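Local atomic coordinates of translation initiation factor eIF-2B (Pyrococcus horikoshii, PDB entry 1VB5), a protein that is the regulatory subunit of archaeal initiation factor 2B and probably takes part in exchanging GDP for GTP on initiation factor 2. Residues P213-A218 / Y258-I263. Numbering follows the deposited sequence.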
loop_
_atom_site.group_PDB
_atom_site.type_symbol
_atom_site.label_atom_id
_atom_site.label_comp_id
_atom_site.label_asym_id
_atom_site.label_seq_id
_atom_site.Cartn_x
_atom_site.Cartn_y
_atom_site.Cartn_z
ATOM N N PRO B 213 -10.068 13.053 10.045
ATOM C CA PRO B 213 -9.324 14.265 9.685
ATOM C C PRO B 213 -7.886 13.980 9.296
ATOM O O PRO B 213 -7.134 13.347 10.036
ATOM C CB PRO B 213 -9.464 15.158 10.926
ATOM C CG PRO B 213 -9.925 14.222 12.018
ATOM C CD PRO B 213 -10.780 13.220 11.320
ATOM N N PHE B 214 -7.521 14.465 8.118
ATOM C CA PHE B 214 -6.197 14.257 7.537
ATOM C C PHE B 214 -5.365 15.542 7.554
ATOM O O PHE B 214 -5.666 16.488 6.829
ATOM C CB PHE B 214 -6.381 13.778 6.092
ATOM C CG PHE B 214 -5.132 13.253 5.442
ATOM C CD1 PHE B 214 -4.806 11.902 5.522
ATOM C CD2 PHE B 214 -4.321 14.092 4.688
ATOM C CE1 PHE B 214 -3.699 11.395 4.852
ATOM C CE2 PHE B 214 -3.206 13.595 4.014
ATOM C CZ PHE B 214 -2.898 12.241 4.096
ATOM N N TYR B 215 -4.309 15.569 8.364
ATOM C CA TYR B 215 -3.454 16.752 8.441
ATOM C C TYR B 215 -2.069 16.510 7.875
ATOM O O TYR B 215 -1.513 15.412 7.990
ATOM C CB TYR B 215 -3.317 17.239 9.887
ATOM C CG TYR B 215 -4.550 17.921 10.436
ATOM C CD1 TYR B 215 -5.624 17.177 10.944
ATOM C CD2 TYR B 215 -4.646 19.313 10.446
ATOM C CE1 TYR B 215 -6.760 17.817 11.453
ATOM C CE2 TYR B 215 -5.774 19.958 10.945
ATOM C CZ TYR B 215 -6.822 19.211 11.451
ATOM O OH TYR B 215 -7.913 19.867 11.989
ATOM N N VAL B 216 -1.516 17.552 7.271
ATOM C CA VAL B 216 -0.190 17.495 6.684
ATOM C C VAL B 216 0.718 18.461 7.438
ATOM O O VAL B 216 0.349 19.611 7.666
ATOM C CB VAL B 216 -0.231 17.901 5.197
ATOM C CG1 VAL B 216 1.190 17.959 4.629
ATOM C CG2 VAL B 216 -1.086 16.913 4.419
ATOM N N ALA B 217 1.889 17.987 7.845
ATOM C CA ALA B 217 2.837 18.829 8.567
ATOM C C ALA B 217 3.925 19.268 7.601
ATOM O O ALA B 217 4.683 18.440 7.093
ATOM C CB ALA B 217 3.452 18.052 9.728
ATOM N N ALA B 218 4.001 20.569 7.341
ATOM C CA ALA B 218 5.009 21.078 6.422
ATOM C C ALA B 218 5.484 22.476 6.785
ATOM O O ALA B 218 4.695 23.416 6.822
ATOM C CB ALA B 218 4.460 21.079 5.003
ATOM N N TYR B 258 -8.613 16.540 0.200
ATOM C CA TYR B 258 -8.562 15.440 1.159
ATOM C C TYR B 258 -7.729 15.855 2.378
ATOM O O TYR B 258 -7.494 15.052 3.282
ATOM C CB TYR B 258 -7.936 14.203 0.518
ATOM C CG TYR B 258 -8.685 13.708 -0.694
ATOM C CD1 TYR B 258 -8.108 13.762 -1.959
ATOM C CD2 TYR B 258 -9.970 13.180 -0.575
ATOM C CE1 TYR B 258 -8.787 13.300 -3.081
ATOM C CE2 TYR B 258 -10.662 12.714 -1.690
ATOM C CZ TYR B 258 -10.060 12.775 -2.940
ATOM O OH TYR B 258 -10.714 12.282 -4.044
ATOM N N VAL B 259 -7.300 17.116 2.398
ATOM C CA VAL B 259 -6.480 17.647 3.486
ATOM C C VAL B 259 -7.245 18.645 4.357
ATOM O O VAL B 259 -7.755 19.650 3.851
ATOM C CB VAL B 259 -5.224 18.354 2.913
ATOM C CG1 VAL B 259 -4.363 18.909 4.044
ATOM C CG2 VAL B 259 -4.422 17.378 2.047
ATOM N N ARG B 260 -7.336 18.361 5.659
ATOM C CA ARG B 260 -8.014 19.248 6.603
ATOM C C ARG B 260 -7.223 20.551 6.698
ATOM O O ARG B 260 -7.777 21.645 6.615
ATOM C CB ARG B 260 -8.063 18.642 8.013
ATOM C CG ARG B 260 -9.170 17.642 8.315
ATOM C CD ARG B 260 -10.547 18.261 8.231
ATOM N NE ARG B 260 -10.989 18.347 6.848
ATOM C CZ ARG B 260 -12.014 19.080 6.440
ATOM N NH1 ARG B 260 -12.710 19.793 7.317
ATOM N NH2 ARG B 260 -12.334 19.105 5.151
ATOM N N GLY B 261 -5.918 20.417 6.907
ATOM C CA GLY B 261 -5.061 21.582 7.023
ATOM C C GLY B 261 -3.597 21.214 6.948
ATOM O O GLY B 261 -3.237 20.042 7.056
ATOM N N ILE B 262 -2.755 22.219 6.735
ATOM C CA ILE B 262 -1.312 22.035 6.668
ATOM C C ILE B 262 -0.729 22.740 7.892
ATOM O O ILE B 262 -0.899 23.956 8.069
ATOM C CB ILE B 262 -0.736 22.652 5.386
ATOM C CG1 ILE B 262 -1.425 22.019 4.168
ATOM C CG2 ILE B 262 0.782 22.423 5.335
ATOM C CD1 ILE B 262 -1.093 22.644 2.841
ATOM N N ILE B 263 -0.071 21.967 8.748
ATOM C CA ILE B 263 0.518 22.490 9.975
ATOM C C ILE B 263 1.859 23.131 9.674
ATOM O O ILE B 263 2.804 22.449 9.289
ATOM C CB ILE B 263 0.716 21.362 11.010
ATOM C CG1 ILE B 263 -0.586 20.568 11.162
ATOM C CG2 ILE B 263 1.113 21.954 12.362
ATOM C CD1 ILE B 263 -0.464 19.318 12.002
HETATM O O HOH W 1 -9.514 15.554 6.052
#
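Val216 and Ile262 pair in a parallel ladder, identified by its backbone bonds. Val216 N donates to Gly261 O over 3.0 Å at an almost straight 174°, and Val216 O receives Ile263 N at 2.6 Å. Ala218 N then reaches Ile263 O at 3.0 Å. Arg260, with helical backbone torsions, gives its N-H to Phe214 O at 2.8 Å.

The tightly packed part is apolar and buried: Val216, Ala217, Ile262 and Ile263 are all enclosed. On one side of the sheet, the Val216 and Val259 side chains cross at about a right angle, Val216 CG2 meeting Val259 CG1 at 3.9 Å; Ile262 CG2 rests on Ala218 CB. Phe214 also turns to this side, its CD2 4.2 Å from Val259 CG2, and packs on Leu203 and Ala204 of helix 200-209. On the other side, Ile263 CD1 lies alongside Tyr215 CB, and helix 78-106 covers Tyr215, Ala217 and Ile263 through Leu99 and Leu106.

The solvent side is built around exposed Arg260. With CG beside its own backbone N (chi1 -73°), Tyr215 swings its ring back over Arg260, whose CB sits on one face as a CH-pi contact, 3.8 Å from the ring centroid and 14° off the normal. The guanidinium leads away, its plane steeply inclined to the ring, and a water takes hydrogen bonds from both Arg260 NE and Phe214 N. An alanine in place of Tyr215 lacks the ring, so Arg260 CB loses its aromatic cover and that side chain would probably be freer to turn.

Strands 180-183, 214-217 and 261-264 run parallel side by side, with antiparallel strand 267-269 beyond them, a Rossmann-like layout in keeping with the eIF-2B alpha/beta/delta family.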